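Archaeal Sm-like protein AF-Sm2 (Archaeoglobus fulgidus, PDB 1LJO) probably binds RNA, as a ring-forming member of the Sm-like family of proteins that assembles here from six copies. Local coordinates at residues G24-K32 / L44-G52. Sequence-based numbering, arbitrary orientation.
With ACY (acetic acid), chain C.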
loop_
_atom_site.group_PDB
_atom_site.type_symbol
_atom_site.label_atom_id
_atom_site.label_comp_id
_atom_site.label_asym_id
_atom_site.label_seq_id
_atom_site.Cartn_x
_atom_site.Cartn_y
_atom_site.Cartn_z
ATOM N N GLY A 24 4.377 -1.935 8.766
ATOM C CA GLY A 24 3.673 -1.394 9.919
ATOM C C GLY A 24 4.181 -1.924 11.250
ATOM O O GLY A 24 3.403 -2.117 12.189
ATOM N N GLU A 25 5.489 -2.154 11.333
ATOM C CA GLU A 25 6.118 -2.667 12.550
ATOM C C GLU A 25 7.520 -2.082 12.715
ATOM O O GLU A 25 8.307 -2.063 11.770
ATOM C CB GLU A 25 6.192 -4.194 12.491
ATOM C CG GLU A 25 5.324 -4.910 13.517
ATOM C CD GLU A 25 6.009 -5.055 14.863
ATOM O OE1 GLU A 25 7.020 -5.784 14.936
ATOM O OE2 GLU A 25 5.542 -4.441 15.847
ATOM N N GLU A 26 7.833 -1.606 13.916
ATOM C CA GLU A 26 9.143 -1.018 14.182
ATOM C C GLU A 26 10.198 -2.052 14.584
ATOM O O GLU A 26 11.397 -1.828 14.414
ATOM C CB GLU A 26 9.013 0.064 15.260
ATOM C CG GLU A 26 8.209 -0.356 16.480
ATOM C CD GLU A 26 7.758 0.829 17.317
ATOM O OE1 GLU A 26 7.040 1.699 16.778
ATOM O OE2 GLU A 26 8.117 0.893 18.513
ATOM N N ASN A 27 9.748 -3.185 15.113
ATOM C CA ASN A 27 10.657 -4.254 15.516
ATOM C C ASN A 27 10.531 -5.385 14.503
ATOM O O ASN A 27 9.481 -5.543 13.886
ATOM C CB ASN A 27 10.284 -4.768 16.904
ATOM C CG ASN A 27 10.260 -3.669 17.940
ATOM O OD1 ASN A 27 11.202 -2.890 18.048
ATOM N ND2 ASN A 27 9.184 -3.604 18.711
ATOM N N GLN A 28 11.591 -6.171 14.335
ATOM C CA GLN A 28 11.551 -7.278 13.387
ATOM C C GLN A 28 10.925 -8.521 14.001
ATOM O O GLN A 28 10.869 -8.662 15.224
ATOM C CB GLN A 28 12.959 -7.635 12.900
ATOM C CG GLN A 28 13.746 -6.486 12.286
ATOM C CD GLN A 28 14.645 -5.796 13.299
ATOM O OE1 GLN A 28 15.498 -6.433 13.923
ATOM N NE2 GLN A 28 14.463 -4.489 13.463
ATOM N N LEU A 29 10.455 -9.419 13.140
ATOM C CA LEU A 29 9.868 -10.673 13.585
ATOM C C LEU A 29 10.827 -11.792 13.215
ATOM O O LEU A 29 11.336 -11.839 12.094
ATOM C CB LEU A 29 8.512 -10.926 12.915
ATOM C CG LEU A 29 7.354 -9.994 13.279
ATOM C CD1 LEU A 29 7.324 -9.778 14.790
ATOM C CD2 LEU A 29 7.521 -8.671 12.570
ATOM N N VAL A 30 11.083 -12.681 14.166
ATOM C CA VAL A 30 11.973 -13.806 13.941
ATOM C C VAL A 30 11.227 -15.071 14.338
ATOM O O VAL A 30 10.679 -15.154 15.439
ATOM C CB VAL A 30 13.246 -13.693 14.804
ATOM C CG1 VAL A 30 14.151 -14.884 14.554
ATOM C CG2 VAL A 30 13.965 -12.386 14.504
ATOM N N GLY A 31 11.196 -16.051 13.438
ATOM C CA GLY A 31 10.505 -17.292 13.745
ATOM C C GLY A 31 10.682 -18.335 12.663
ATOM O O GLY A 31 11.353 -18.094 11.663
ATOM N N LYS A 32 10.083 -19.502 12.867
ATOM C CA LYS A 32 10.184 -20.580 11.895
ATOM C C LYS A 32 9.126 -20.393 10.820
ATOM O O LYS A 32 7.933 -20.240 11.119
ATOM C CB LYS A 32 9.986 -21.937 12.577
ATOM C CG LYS A 32 10.116 -23.137 11.633
ATOM C CD LYS A 32 9.634 -24.410 12.315
ATOM C CE LYS A 32 9.669 -25.598 11.369
ATOM N NZ LYS A 32 8.846 -26.738 11.875
ATOM N N LEU A 44 4.454 -17.898 10.516
ATOM C CA LEU A 44 5.590 -18.232 11.363
ATOM C C LEU A 44 5.114 -18.877 12.654
ATOM O O LEU A 44 4.033 -18.563 13.149
ATOM C CB LEU A 44 6.380 -16.968 11.724
ATOM C CG LEU A 44 6.937 -16.095 10.598
ATOM C CD1 LEU A 44 7.761 -14.962 11.197
ATOM C CD2 LEU A 44 7.791 -16.941 9.674
ATOM N N THR A 45 5.922 -19.782 13.189
ATOM C CA THR A 45 5.607 -20.434 14.450
ATOM C C THR A 45 6.800 -20.181 15.359
ATOM O O THR A 45 7.894 -19.888 14.871
ATOM C CB THR A 45 5.408 -21.953 14.288
ATOM O OG1 THR A 45 6.573 -22.528 13.689
ATOM C CG2 THR A 45 4.175 -22.243 13.413
ATOM N N ASN A 46 6.584 -20.274 16.668
ATOM C CA ASN A 46 7.648 -20.052 17.640
ATOM C C ASN A 46 8.287 -18.679 17.402
ATOM O O ASN A 46 9.478 -18.482 17.642
ATOM C CB ASN A 46 8.695 -21.161 17.491
ATOM C CG ASN A 46 8.065 -22.546 17.466
ATOM O OD1 ASN A 46 7.580 -23.032 18.481
ATOM N ND2 ASN A 46 8.049 -23.176 16.293
ATOM N N ALA A 47 7.476 -17.731 16.951
ATOM C CA ALA A 47 7.952 -16.392 16.636
ATOM C C ALA A 47 8.184 -15.469 17.822
ATOM O O ALA A 47 7.608 -15.641 18.897
ATOM C CB ALA A 47 6.997 -15.729 15.664
ATOM N N MET A 48 9.028 -14.471 17.600
ATOM C CA MET A 48 9.340 -13.483 18.619
ATOM C C MET A 48 9.588 -12.136 17.957
ATOM O O MET A 48 9.947 -12.061 16.784
ATOM C CB MET A 48 10.581 -13.898 19.409
ATOM C CG MET A 48 11.827 -14.059 18.565
ATOM S SD MET A 48 13.262 -14.529 19.544
ATOM C CE MET A 48 13.090 -16.323 19.569
ATOM N N GLU A 49 9.385 -11.073 18.720
ATOM C CA GLU A 49 9.611 -9.730 18.222
ATOM C C GLU A 49 11.027 -9.403 18.680
ATOM O O GLU A 49 11.356 -9.578 19.857
ATOM C CB GLU A 49 8.600 -8.776 18.852
ATOM C CG GLU A 49 8.510 -7.418 18.206
ATOM C CD GLU A 49 7.401 -6.582 18.813
ATOM O OE1 GLU A 49 6.253 -7.069 18.872
ATOM O OE2 GLU A 49 7.677 -5.441 19.232
ATOM N N CYS A 50 11.865 -8.944 17.755
ATOM C CA CYS A 50 13.245 -8.625 18.080
ATOM C C CYS A 50 13.694 -7.277 17.531
ATOM O O CYS A 50 13.076 -6.711 16.634
ATOM C CB CYS A 50 14.188 -9.705 17.522
ATOM S SG CYS A 50 13.900 -11.405 18.094
ATOM N N LYS A 51 14.780 -6.776 18.105
ATOM C CA LYS A 51 15.410 -5.529 17.688
ATOM C C LYS A 51 16.862 -5.948 17.522
ATOM O O LYS A 51 17.695 -5.721 18.399
ATOM C CB LYS A 51 15.295 -4.459 18.774
ATOM C CG LYS A 51 14.033 -3.620 18.693
ATOM C CD LYS A 51 14.034 -2.545 19.770
ATOM C CE LYS A 51 13.294 -1.308 19.305
ATOM N NZ LYS A 51 13.971 -0.712 18.124
ATOM N N GLY A 52 17.156 -6.581 16.395
ATOM C CA GLY A 52 18.500 -7.067 16.168
ATOM C C GLY A 52 18.575 -8.380 16.918
ATOM O O GLY A 52 17.694 -9.231 16.771
HETATM C C ACY C . 16.208 -1.867 15.360
HETATM O O ACY C . 16.934 -0.803 15.562
HETATM O OXT ACY C . 14.949 -1.998 15.552
HETATM C CH3 ACY C . 17.006 -3.049 14.838
HETATM O O HOH W 1 11.544 1.352 18.285
#
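An antiparallel pairing of strands 28-32 and 47-51, interrupted by a beta bulge, joins Q28 to C50 and V30 to M48 through two pairs of reciprocal backbone hydrogen bonds; past the bulge K32 pairs likewise with T45, at the corner before strand 47-51. The straightest runs from C50 N to Q28 O, 2.7 Å with 176° at the hydrogen, and V30 N reaches M48 O at 2.9 Å. Beyond V30 the register slips by one residue, and G31 lies against A47 with their CA atoms 4.0 Å apart, so close that there is little space for a side chain on G31. In the strongly bent sheet of the Sm fold, strand 28-36 pairs here with 47-51 and along its other edge with 17-22, while the chain turns a corner at T45 and N46. On one face V30 CG2 meets C50 SG at 3.7 Å. The other face carries L29 and E49, whose CG, anti to the backbone N (chi1 -167°), passes N27 CB at 3.4 Å; the extended chain beyond carries the carboxylate on to N27 ND2 and a salt bridge with R57. The N27 ND2 to E49 OE2 hydrogen bond is modelled implausibly short, so its exact length is doubtful. Q28 bends at chi2 (94°), carrying OE1 to G52 N at 3.0 Å, the donor lying in the carbonyl plane, and NE2 to OXT of an acetic acid molecule, probably from the crystallisation liquor, that K51 NZ also holds. Replacing this glutamine by alanine removes both side-chain hydrogen bonds and is likely to leave G52 N without this acceptor and the acetic acid held from this side by K51 NZ alone.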